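Side-chain contacts in chitinase (Chromobacterium violaceum, PDB 4TXG), which probably hydrolyses glycosidic bonds of chitin as a family 18 glycoside hydrolase and probably also binds the polysaccharide: residues A[420-424]-A[425-429]; A[670-673]-A[674-678]; A[549-552]-A[553-557]. One frame throughout, in Å; residues are numbered along the deposited sequence.

Contact 1. Residues A[420-424]-A[425-429]; sequences AELAF and WNVYS. With CS (cesium ion), chain F.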
ATOM      1  N   ALA A 420       1.666 -21.528   7.190  1.00 10.24           N
ATOM      2  CA  ALA A 420       0.947 -22.741   6.811  1.00 14.44           C
ATOM      3  C   ALA A 420       0.424 -22.678   5.375  1.00 13.48           C
ATOM      4  O   ALA A 420       0.279 -23.709   4.708  1.00 12.54           O
ATOM      5  CB  ALA A 420      -0.205 -22.995   7.780  1.00 16.24           C
ATOM      6  N   GLU A 421       0.136 -21.468   4.900  1.00 12.69           N
ATOM      7  CA  GLU A 421      -0.342 -21.297   3.533  1.00 11.93           C
ATOM      8  C   GLU A 421       0.792 -21.527   2.542  1.00 12.27           C
ATOM      9  O   GLU A 421       0.636 -22.252   1.554  1.00 11.12           O
ATOM     10  CB  GLU A 421      -0.948 -19.907   3.336  1.00 15.15           C
ATOM     11  CG  GLU A 421      -1.566 -19.698   1.967  1.00 17.02           C
ATOM     12  CD  GLU A 421      -2.440 -18.458   1.894  1.00 24.98           C
ATOM     13  OE1 GLU A 421      -3.048 -18.231   0.826  1.00 34.89           O
ATOM     14  OE2 GLU A 421      -2.535 -17.714   2.897  1.00 23.32           O
ATOM     15  N   LEU A 422       1.939 -20.912   2.812  1.00  9.24           N
ATOM     16  CA  LEU A 422       3.120 -21.099   1.975  1.00 10.48           C
ATOM     17  C   LEU A 422       3.563 -22.560   1.956  1.00 13.13           C
ATOM     18  O   LEU A 422       3.962 -23.072   0.912  1.00 11.49           O
ATOM     19  CB  LEU A 422       4.263 -20.193   2.454  1.00  9.17           C
ATOM     20  CG  LEU A 422       3.973 -18.698   2.293  1.00 10.37           C
ATOM     21  CD1 LEU A 422       5.230 -17.876   2.601  1.00 12.05           C
ATOM     22  CD2 LEU A 422       3.475 -18.397   0.897  1.00 13.69           C
ATOM     23  N   ALA A 423       3.476 -23.239   3.098  1.00 10.01           N
ATOM     24  CA  ALA A 423       3.828 -24.652   3.157  1.00 13.40           C
ATOM     25  C   ALA A 423       2.874 -25.479   2.293  1.00 12.98           C
ATOM     26  O   ALA A 423       3.293 -26.410   1.596  1.00 10.89           O
ATOM     27  CB  ALA A 423       3.817 -25.152   4.600  1.00 10.79           C
ATOM     28  N   PHE A 424       1.596 -25.129   2.321  1.00 11.74           N
ATOM     29  CA  PHE A 424       0.611 -25.895   1.566  1.00 12.55           C
ATOM     30  C   PHE A 424       0.870 -25.795   0.062  1.00 11.97           C
ATOM     31  O   PHE A 424       0.621 -26.753  -0.682  1.00 11.77           O
ATOM     32  CB  PHE A 424      -0.803 -25.419   1.892  1.00 11.05           C
ATOM     33  CG  PHE A 424      -1.879 -26.250   1.254  1.00 14.06           C
ATOM     34  CD1 PHE A 424      -2.143 -27.522   1.721  1.00 16.14           C
ATOM     35  CD2 PHE A 424      -2.626 -25.752   0.202  1.00 18.84           C
ATOM     36  CE1 PHE A 424      -3.135 -28.295   1.141  1.00 20.75           C
ATOM     37  CE2 PHE A 424      -3.621 -26.526  -0.384  1.00 19.08           C
ATOM     38  CZ  PHE A 424      -3.868 -27.789   0.092  1.00 17.45           C
ATOM     39  N   TRP A 425       1.382 -24.647  -0.380  1.00 12.00           N
ATOM     40  CA  TRP A 425       1.676 -24.450  -1.806  1.00 12.90           C
ATOM     41  C   TRP A 425       3.103 -24.833  -2.184  1.00 13.69           C
ATOM     42  O   TRP A 425       3.529 -24.571  -3.313  1.00 13.10           O
ATOM     43  CB  TRP A 425       1.439 -22.998  -2.230  1.00 14.39           C
ATOM     44  CG  TRP A 425       0.076 -22.454  -1.940  1.00 21.41           C
ATOM     45  CD1 TRP A 425      -0.211 -21.292  -1.281  1.00 27.63           C
ATOM     46  CD2 TRP A 425      -1.188 -23.041  -2.286  1.00 26.78           C
ATOM     47  NE1 TRP A 425      -1.570 -21.119  -1.199  1.00 30.20           N
ATOM     48  CE2 TRP A 425      -2.192 -22.177  -1.804  1.00 29.78           C
ATOM     49  CE3 TRP A 425      -1.568 -24.207  -2.954  1.00 27.97           C
ATOM     50  CZ2 TRP A 425      -3.548 -22.446  -1.968  1.00 31.55           C
ATOM     51  CZ3 TRP A 425      -2.916 -24.471  -3.120  1.00 34.06           C
ATOM     52  CH2 TRP A 425      -3.890 -23.595  -2.625  1.00 33.72           C
ATOM     53  N   ASN A 426       3.831 -25.425  -1.237  1.00 11.18           N
ATOM     54  CA  ASN A 426       5.191 -25.936  -1.443  1.00 12.09           C
ATOM     55  C   ASN A 426       6.228 -24.843  -1.700  1.00 14.92           C
ATOM     56  O   ASN A 426       7.254 -25.086  -2.332  1.00 13.61           O
ATOM     57  CB  ASN A 426       5.223 -26.939  -2.607  1.00 10.36           C
ATOM     58  CG  ASN A 426       6.374 -27.910  -2.504  1.00 15.75           C
ATOM     59  OD1 ASN A 426       6.645 -28.447  -1.436  1.00 18.71           O
ATOM     60  ND2 ASN A 426       7.060 -28.144  -3.622  1.00 21.62           N
ATOM     61  N   VAL A 427       5.961 -23.646  -1.195  1.00 10.83           N
ATOM     62  CA  VAL A 427       6.848 -22.509  -1.422  1.00 10.49           C
ATOM     63  C   VAL A 427       8.219 -22.672  -0.754  1.00  9.93           C
ATOM     64  O   VAL A 427       9.245 -22.348  -1.354  1.00 11.98           O
ATOM     65  CB  VAL A 427       6.161 -21.211  -0.937  1.00  9.98           C
ATOM     66  CG1 VAL A 427       7.150 -20.056  -0.843  1.00 11.64           C
ATOM     67  CG2 VAL A 427       4.997 -20.860  -1.879  1.00 12.22           C
ATOM     68  N   TYR A 428       8.252 -23.185   0.476  1.00 11.73           N
ATOM     69  CA  TYR A 428       9.532 -23.306   1.168  1.00 14.02           C
ATOM     70  C   TYR A 428      10.392 -24.402   0.564  1.00 14.65           C
ATOM     71  O   TYR A 428      11.613 -24.306   0.564  1.00 15.49           O
ATOM     72  CB  TYR A 428       9.336 -23.585   2.662  1.00 12.44           C
ATOM     73  CG  TYR A 428       8.679 -22.461   3.426  1.00  8.01           C
ATOM     74  CD1 TYR A 428       9.289 -21.210   3.530  1.00  9.62           C
ATOM     75  CD2 TYR A 428       7.469 -22.659   4.072  1.00 10.37           C
ATOM     76  CE1 TYR A 428       8.689 -20.184   4.244  1.00  9.26           C
ATOM     77  CE2 TYR A 428       6.870 -21.645   4.793  1.00 11.76           C
ATOM     78  CZ  TYR A 428       7.479 -20.414   4.871  1.00 12.19           C
ATOM     79  OH  TYR A 428       6.870 -19.410   5.593  1.00 12.01           O
ATOM     80  N   SER A 429       9.747 -25.448   0.057  1.00 12.88           N
ATOM     81  CA  SER A 429      10.468 -26.624  -0.405  1.00 13.67           C
ATOM     82  C   SER A 429      10.953 -26.556  -1.852  1.00 14.47           C
ATOM     83  O   SER A 429      11.828 -27.329  -2.236  1.00 19.19           O
ATOM     84  CB  SER A 429       9.597 -27.869  -0.235  1.00 13.92           C
ATOM     85  OG  SER A 429       9.261 -28.045   1.135  1.00 18.05           O
TER
HETATM   86 CS    CS F 805       6.968 -26.124   1.620  1.00 72.04          CS
HETATM   87  O   HOH W   1       7.545 -26.478   4.572  1.00 14.47           O
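The carbonyl oxygen of L422 accepts two backbone N-H groups from the residues that follow the helix. V427 N gives the sound bond, 3.0 Å to L422 O with an angle of 160° at the hydrogen. W425 N adds a weak one and also bonds to E421 O, which closes the last helical turn. N426 N bonds to A423 O at 3.0 Å. The V427 and N426 bonds form a Schellman motif that ends the helix, with N426 at positive phi as the C-prime residue. L422 and V427 add the apolar contact expected of such an end, CD2 of L422 to CG2 of V427 at 4.0 Å.

F424 and W425 pack edge-to-face. The CD2 edge of the phenyl ring stands over one face of the six-membered indole ring, with the planes 68° apart. F424 CG is anti to the backbone N (chi1 -174°), which swings the ring over its neighbour. The E421 chain packs on the indole by van der Waals contact, CG to W425 NE1 at 3.5 Å, and its OE1 lies at the indole edge, in plane. Y428 sets ring atom CE2 3.8 Å from CB of L422. Its hydroxyl is held beyond the contact by D415 and by the backbone N of D419. The cesium ion binds S429 OG at 3.0 Å and a water.

F424 also makes a cation-pi contact with R405. On the buried side, L422 touches Y438 and V427 touches Y433. The whole turn lies in the long connection from barrel strand 391-395 to helix 441-448, ahead of the parallel barrel strand 457-462.

Contact 2. Residues A[670-673]-A[674-678]; sequences DQNY and PINPK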
ATOM      1  N   ASP A 670      -1.675 -15.716 -14.127  1.00 10.08           N
ATOM      2  CA  ASP A 670      -1.772 -17.124 -13.743  1.00 13.30           C
ATOM      3  C   ASP A 670      -0.781 -17.989 -14.533  1.00 14.68           C
ATOM      4  O   ASP A 670      -0.527 -19.144 -14.166  1.00 11.10           O
ATOM      5  CB  ASP A 670      -3.193 -17.654 -13.948  1.00 12.00           C
ATOM      6  CG  ASP A 670      -4.154 -17.269 -12.819  1.00 17.03           C
ATOM      7  OD1 ASP A 670      -3.710 -16.880 -11.720  1.00 14.75           O
ATOM      8  OD2 ASP A 670      -5.376 -17.405 -13.038  1.00 25.38           O
ATOM      9  N   GLN A 671      -0.237 -17.430 -15.615  1.00 10.75           N
ATOM     10  CA  GLN A 671       0.709 -18.138 -16.479  1.00 11.07           C
ATOM     11  C   GLN A 671       2.143 -17.704 -16.191  1.00 14.54           C
ATOM     12  O   GLN A 671       3.087 -18.216 -16.798  1.00 15.85           O
ATOM     13  CB  GLN A 671       0.392 -17.892 -17.960  1.00 18.14           C
ATOM     14  CG  GLN A 671      -1.076 -18.023 -18.338  1.00 27.41           C
ATOM     15  CD  GLN A 671      -1.650 -19.368 -17.980  1.00 37.85           C
ATOM     16  OE1 GLN A 671      -1.002 -20.401 -18.161  1.00 41.23           O
ATOM     17  NE2 GLN A 671      -2.877 -19.368 -17.461  1.00 40.03           N
ATOM     18  N   ASN A 672       2.291 -16.752 -15.273  1.00  9.94           N
ATOM     19  CA  ASN A 672       3.574 -16.127 -14.979  1.00  9.45           C
ATOM     20  C   ASN A 672       4.361 -16.906 -13.920  1.00  9.38           C
ATOM     21  O   ASN A 672       4.845 -16.330 -12.947  1.00  9.36           O
ATOM     22  CB  ASN A 672       3.333 -14.673 -14.523  1.00 12.83           C
ATOM     23  CG  ASN A 672       4.559 -13.779 -14.656  1.00 16.31           C
ATOM     24  OD1 ASN A 672       5.465 -14.044 -15.443  1.00 17.16           O
ATOM     25  ND2 ASN A 672       4.577 -12.693 -13.882  1.00 15.81           N
ATOM     26  N   TYR A 673       4.463 -18.222 -14.112  1.00 12.44           N
ATOM     27  CA  TYR A 673       5.303 -19.087 -13.277  1.00 11.00           C
ATOM     28  C   TYR A 673       6.230 -19.903 -14.174  1.00 16.94           C
ATOM     29  O   TYR A 673       5.759 -20.700 -14.981  1.00 20.40           O
ATOM     30  CB  TYR A 673       4.473 -20.060 -12.429  1.00 13.98           C
ATOM     31  CG  TYR A 673       3.410 -19.451 -11.550  1.00 11.68           C
ATOM     32  CD1 TYR A 673       2.177 -19.068 -12.075  1.00 15.18           C
ATOM     33  CD2 TYR A 673       3.612 -19.303 -10.191  1.00  9.70           C
ATOM     34  CE1 TYR A 673       1.194 -18.533 -11.264  1.00 12.59           C
ATOM     35  CE2 TYR A 673       2.642 -18.764  -9.375  1.00  9.47           C
ATOM     36  CZ  TYR A 673       1.430 -18.383  -9.919  1.00 14.71           C
ATOM     37  OH  TYR A 673       0.466 -17.848  -9.103  1.00 14.45           O
ATOM     38  N   PRO A 674       7.548 -19.684 -14.078  1.00 10.22           N
ATOM     39  CA  PRO A 674       8.229 -18.620 -13.345  1.00 10.00           C
ATOM     40  C   PRO A 674       8.007 -17.303 -14.065  1.00  9.24           C
ATOM     41  O   PRO A 674       7.327 -17.266 -15.094  1.00 10.61           O
ATOM     42  CB  PRO A 674       9.698 -19.049 -13.397  1.00  9.74           C
ATOM     43  CG  PRO A 674       9.805 -19.781 -14.685  1.00 14.07           C
ATOM     44  CD  PRO A 674       8.505 -20.541 -14.802  1.00 16.27           C
ATOM     45  N   ILE A 675       8.564 -16.229 -13.530  1.00 10.24           N
ATOM     46  CA  ILE A 675       8.373 -14.918 -14.124  1.00  8.43           C
ATOM     47  C   ILE A 675       9.417 -14.718 -15.214  1.00  8.92           C
ATOM     48  O   ILE A 675      10.607 -14.594 -14.921  1.00 10.13           O
ATOM     49  CB  ILE A 675       8.459 -13.821 -13.045  1.00  7.91           C
ATOM     50  CG1 ILE A 675       7.455 -14.135 -11.935  1.00  7.87           C
ATOM     51  CG2 ILE A 675       8.159 -12.445 -13.644  1.00  7.67           C
ATOM     52  CD1 ILE A 675       7.426 -13.124 -10.770  1.00  8.58           C
ATOM     53  N   ASN A 676       8.991 -14.708 -16.477  1.00 10.77           N
ATOM     54  CA  ASN A 676       9.973 -14.635 -17.555  1.00 12.82           C
ATOM     55  C   ASN A 676       9.649 -13.588 -18.626  1.00 10.77           C
ATOM     56  O   ASN A 676       9.308 -13.908 -19.773  1.00 13.08           O
ATOM     57  CB  ASN A 676      10.172 -16.017 -18.191  1.00 21.20           C
ATOM     58  CG  ASN A 676       8.964 -16.499 -18.936  1.00 24.36           C
ATOM     59  OD1 ASN A 676       7.833 -16.165 -18.587  1.00 23.99           O
ATOM     60  ND2 ASN A 676       9.197 -17.267 -20.003  1.00 21.43           N
ATOM     61  N   PRO A 677       9.780 -12.314 -18.248  1.00  9.17           N
ATOM     62  CA  PRO A 677       9.611 -11.219 -19.201  1.00  9.63           C
ATOM     63  C   PRO A 677      10.812 -11.095 -20.121  1.00 11.74           C
ATOM     64  O   PRO A 677      11.840 -11.736 -19.913  1.00 11.73           O
ATOM     65  CB  PRO A 677       9.509  -9.994 -18.301  1.00  8.08           C
ATOM     66  CG  PRO A 677      10.401 -10.356 -17.127  1.00 10.55           C
ATOM     67  CD  PRO A 677      10.096 -11.818 -16.891  1.00  9.32           C
ATOM     68  N   LYS A 678      10.672 -10.256 -21.133  1.00 11.65           N
ATOM     69  CA  LYS A 678      11.774  -9.943 -22.026  1.00 12.81           C
ATOM     70  C   LYS A 678      12.427  -8.634 -21.593  1.00 13.39           C
ATOM     71  O   LYS A 678      11.733  -7.649 -21.342  1.00 12.93           O
ATOM     72  CB  LYS A 678      11.257  -9.842 -23.462  1.00 19.00           C
ATOM     73  CG  LYS A 678      12.322  -9.773 -24.529  1.00 31.14           C
ATOM     74  CD  LYS A 678      11.682  -9.825 -25.910  1.00 41.08           C
ATOM     75  CE  LYS A 678      10.882 -11.106 -26.098  1.00 47.33           C
ATOM     76  NZ  LYS A 678       9.980 -11.017 -27.279  1.00 54.52           N
TER
HETATM   77  O   HOH W   2       5.720 -13.900 -18.165  1.00 24.40           O
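N672 lays its carboxamide obliquely against the side chain of I675. The oxygen, OD1, rests 3.3 Å from CA of I675. The nitrogen, ND2, faces the branches and lies 3.6 Å from CG2. With chi1 at -160°, CG of N672 points away from the backbone nitrogen and carries the amide toward I675. The ring of Y673 heads the other way, back along the chain, and its edge meets the carbonyl carbon C of D670, in the plane of the ring.

The reversal depends on a cis peptide bond between Y673 and P674. Their CA atoms are only 3.0 Å apart, and the CA atoms of N672 and I675 come within 5.0 Å, consistent with a type VIb turn. Just before it, N672 centres an inverse gamma turn with a weak bond from Y673 N to Q671 O. Beyond the loop, R378 bonds to N672 O through NH1, and P674 packs on V758 of strand 752-758.

Water 2 donates to N672 OD1 at 2.7 Å and to N676 OD1 at 3.1 Å. Two acceptors cannot bond each other, so the water supplies both hydrogens. The buried amide packs by van der Waals contact on I675, while its oxygen also takes the water's hydrogen and ND2 is bonded elsewhere.

Contact 3. Residues A[549-552]-A[553-557]; sequences NQLT and GSYQR. With CS (cesium ion), chain C.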
ATOM      1  N   ASN A 549     -22.553 -13.721  22.020  1.00 18.05           N
ATOM      2  CA  ASN A 549     -22.165 -12.369  22.410  1.00 18.34           C
ATOM      3  C   ASN A 549     -21.710 -12.268  23.858  1.00 20.17           C
ATOM      4  O   ASN A 549     -21.478 -11.169  24.369  1.00 21.15           O
ATOM      5  CB  ASN A 549     -23.322 -11.402  22.163  1.00 19.37           C
ATOM      6  CG  ASN A 549     -23.722 -11.350  20.705  1.00 19.91           C
ATOM      7  OD1 ASN A 549     -22.878 -11.485  19.820  1.00 18.83           O
ATOM      8  ND2 ASN A 549     -25.006 -11.155  20.444  1.00 17.68           N
ATOM      9  N   GLN A 550     -21.579 -13.413  24.515  1.00 18.55           N
ATOM     10  CA  GLN A 550     -21.126 -13.443  25.895  1.00 22.79           C
ATOM     11  C   GLN A 550     -19.654 -13.831  25.973  1.00 20.94           C
ATOM     12  O   GLN A 550     -19.136 -14.532  25.105  1.00 20.00           O
ATOM     13  CB  GLN A 550     -21.982 -14.414  26.708  1.00 28.85           C
ATOM     14  CG  GLN A 550     -23.467 -14.064  26.698  1.00 35.48           C
ATOM     15  CD  GLN A 550     -24.343 -15.219  27.145  1.00 43.43           C
ATOM     16  OE1 GLN A 550     -23.851 -16.222  27.660  1.00 46.22           O
ATOM     17  NE2 GLN A 550     -25.648 -15.088  26.937  1.00 45.58           N
ATOM     18  N   LEU A 551     -18.979 -13.367  27.017  1.00 21.57           N
ATOM     19  CA  LEU A 551     -17.581 -13.705  27.207  1.00 25.45           C
ATOM     20  C   LEU A 551     -17.464 -15.074  27.861  1.00 25.20           C
ATOM     21  O   LEU A 551     -17.828 -15.250  29.022  1.00 29.52           O
ATOM     22  CB  LEU A 551     -16.874 -12.631  28.041  1.00 31.63           C
ATOM     23  CG  LEU A 551     -15.439 -12.320  27.599  1.00 34.12           C
ATOM     24  CD1 LEU A 551     -15.027 -10.937  28.041  1.00 36.84           C
ATOM     25  CD2 LEU A 551     -14.479 -13.362  28.158  1.00 36.17           C
ATOM     26  N   THR A 552     -16.969 -16.046  27.100  1.00 21.58           N
ATOM     27  CA  THR A 552     -16.741 -17.394  27.616  1.00 24.94           C
ATOM     28  C   THR A 552     -15.277 -17.793  27.435  1.00 24.26           C
ATOM     29  O   THR A 552     -14.627 -17.389  26.470  1.00 20.72           O
ATOM     30  CB  THR A 552     -17.648 -18.426  26.921  1.00 31.69           C
ATOM     31  OG1 THR A 552     -17.499 -18.320  25.500  1.00 31.66           O
ATOM     32  CG2 THR A 552     -19.103 -18.175  27.278  1.00 35.40           C
ATOM     33  N   GLY A 553     -14.761 -18.583  28.365  1.00 24.61           N
ATOM     34  CA  GLY A 553     -13.370 -18.988  28.319  1.00 25.25           C
ATOM     35  C   GLY A 553     -12.442 -17.839  28.656  1.00 26.51           C
ATOM     36  O   GLY A 553     -12.862 -16.838  29.238  1.00 26.81           O
ATOM     37  N   SER A 554     -11.174 -17.986  28.293  1.00 21.64           N
ATOM     38  CA  SER A 554     -10.174 -16.970  28.576  1.00 22.38           C
ATOM     39  C   SER A 554      -9.382 -16.625  27.319  1.00 17.94           C
ATOM     40  O   SER A 554      -8.917 -17.516  26.609  1.00 17.85           O
ATOM     41  CB  SER A 554      -9.230 -17.445  29.683  1.00 29.14           C
ATOM     42  OG  SER A 554      -8.134 -16.557  29.826  1.00 35.77           O
ATOM     43  N   TYR A 555      -9.236 -15.332  27.044  1.00 13.63           N
ATOM     44  CA  TYR A 555      -8.443 -14.888  25.904  1.00 11.69           C
ATOM     45  C   TYR A 555      -7.000 -14.653  26.334  1.00 17.22           C
ATOM     46  O   TYR A 555      -6.684 -13.632  26.950  1.00 19.66           O
ATOM     47  CB  TYR A 555      -9.029 -13.610  25.295  1.00 11.42           C
ATOM     48  CG  TYR A 555     -10.412 -13.775  24.690  1.00 12.00           C
ATOM     49  CD1 TYR A 555     -11.551 -13.709  25.484  1.00 15.82           C
ATOM     50  CD2 TYR A 555     -10.575 -13.980  23.323  1.00 13.58           C
ATOM     51  CE1 TYR A 555     -12.817 -13.840  24.934  1.00 16.43           C
ATOM     52  CE2 TYR A 555     -11.837 -14.117  22.761  1.00 15.66           C
ATOM     53  CZ  TYR A 555     -12.953 -14.045  23.575  1.00 16.53           C
ATOM     54  OH  TYR A 555     -14.211 -14.184  23.028  1.00 15.88           O
ATOM     55  N   GLN A 556      -6.126 -15.602  26.016  1.00 11.64           N
ATOM     56  CA  GLN A 556      -4.727 -15.513  26.429  1.00 12.79           C
ATOM     57  C   GLN A 556      -3.883 -14.815  25.372  1.00 14.28           C
ATOM     58  O   GLN A 556      -3.872 -15.226  24.211  1.00 12.16           O
ATOM     59  CB  GLN A 556      -4.166 -16.909  26.705  1.00 17.70           C
ATOM     60  CG  GLN A 556      -2.672 -16.932  26.943  1.00 24.82           C
ATOM     61  CD  GLN A 556      -2.079 -18.320  26.773  1.00 36.48           C
ATOM     62  OE1 GLN A 556      -2.216 -18.944  25.713  1.00 36.24           O
ATOM     63  NE2 GLN A 556      -1.422 -18.814  27.819  1.00 41.27           N
ATOM     64  N   ARG A 557      -3.167 -13.765  25.761  1.00 10.94           N
ATOM     65  CA  ARG A 557      -2.291 -13.098  24.800  1.00 13.01           C
ATOM     66  C   ARG A 557      -1.025 -13.908  24.566  1.00 14.95           C
ATOM     67  O   ARG A 557      -0.380 -14.376  25.508  1.00 15.56           O
ATOM     68  CB  ARG A 557      -1.928 -11.685  25.262  1.00 14.27           C
ATOM     69  CG  ARG A 557      -1.034 -10.929  24.270  1.00 12.40           C
ATOM     70  CD  ARG A 557      -0.727  -9.530  24.772  1.00 15.98           C
ATOM     71  NE  ARG A 557       0.150  -8.797  23.861  1.00 15.03           N
ATOM     72  CZ  ARG A 557       1.471  -8.958  23.804  1.00 15.44           C
ATOM     73  NH1 ARG A 557       2.081  -9.843  24.593  1.00 17.57           N
ATOM     74  NH2 ARG A 557       2.182  -8.235  22.952  1.00 15.64           N
TER
HETATM   75 CS    CS C 802      -6.611 -13.332  29.955  1.00 52.76          CS
HETATM   76  O   HOH W   3     -16.230 -15.204  24.386  1.00 20.13           O
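The loop that leads into strand 556-560, an outer strand of a four-stranded antiparallel sheet, is tied together by L551, Y555 and a bridging water. CD2 of L551 meets the Y555 ring at its edge, near the ring plane, 3.7 Å from CE1. L551 has a chi1 of -142°, away from a staggered position, and this directs the methyl to the tyrosine. The two side chains run at a slant to each other.

Water 3 is gripped from three directions along the chain. It accepts from T552 N at 2.9 Å, donates to Q550 O at 3.1 Å and donates to Y555 OH at 2.6 Å. The tyrosine hydroxyl also bonds to OD1 of D502, so its rotation is probably well defined. G553 makes the bend between the two halves with positive phi (72°). T552 O bonds outward to ND2 of N570, on the adjacent strand 565-570.

After the bend, a cesium ion sits 3.0 Å from Y555 O. S554 OG is a long ligand at 3.6 Å, and E529 O of helix 522-530 completes the coordination seen. L528 of the same helix touches both L551 and Y555.

The sheet lies in the chain between barrel strands 457-462 and 599-603. This placement is consistent with the alpha+beta insertion found in many family 18 chitinases.

Overall arrangement
From the N terminus, the three contacts come in the order 1, 3, 2. They follow in series; none nests in or crosses another. Contact 1 closes a helix end in the connection that leaves barrel strand 391-395. Contact 3 turns the chain from a loop after helix 522-530 into the four-stranded antiparallel sheet. Both belong to the family 18 glycoside hydrolase part, yet their centres are 32 Å apart. Contact 2 closes the loop between strands 659-664 and 678-683 in the Chitinase C part. Its bond to R378 links that part to the glycoside hydrolase part. Contacts 1 and 2 approach to about 8 Å between nearest atoms without touching, whereas contacts 2 and 3 have centres 47 Å apart.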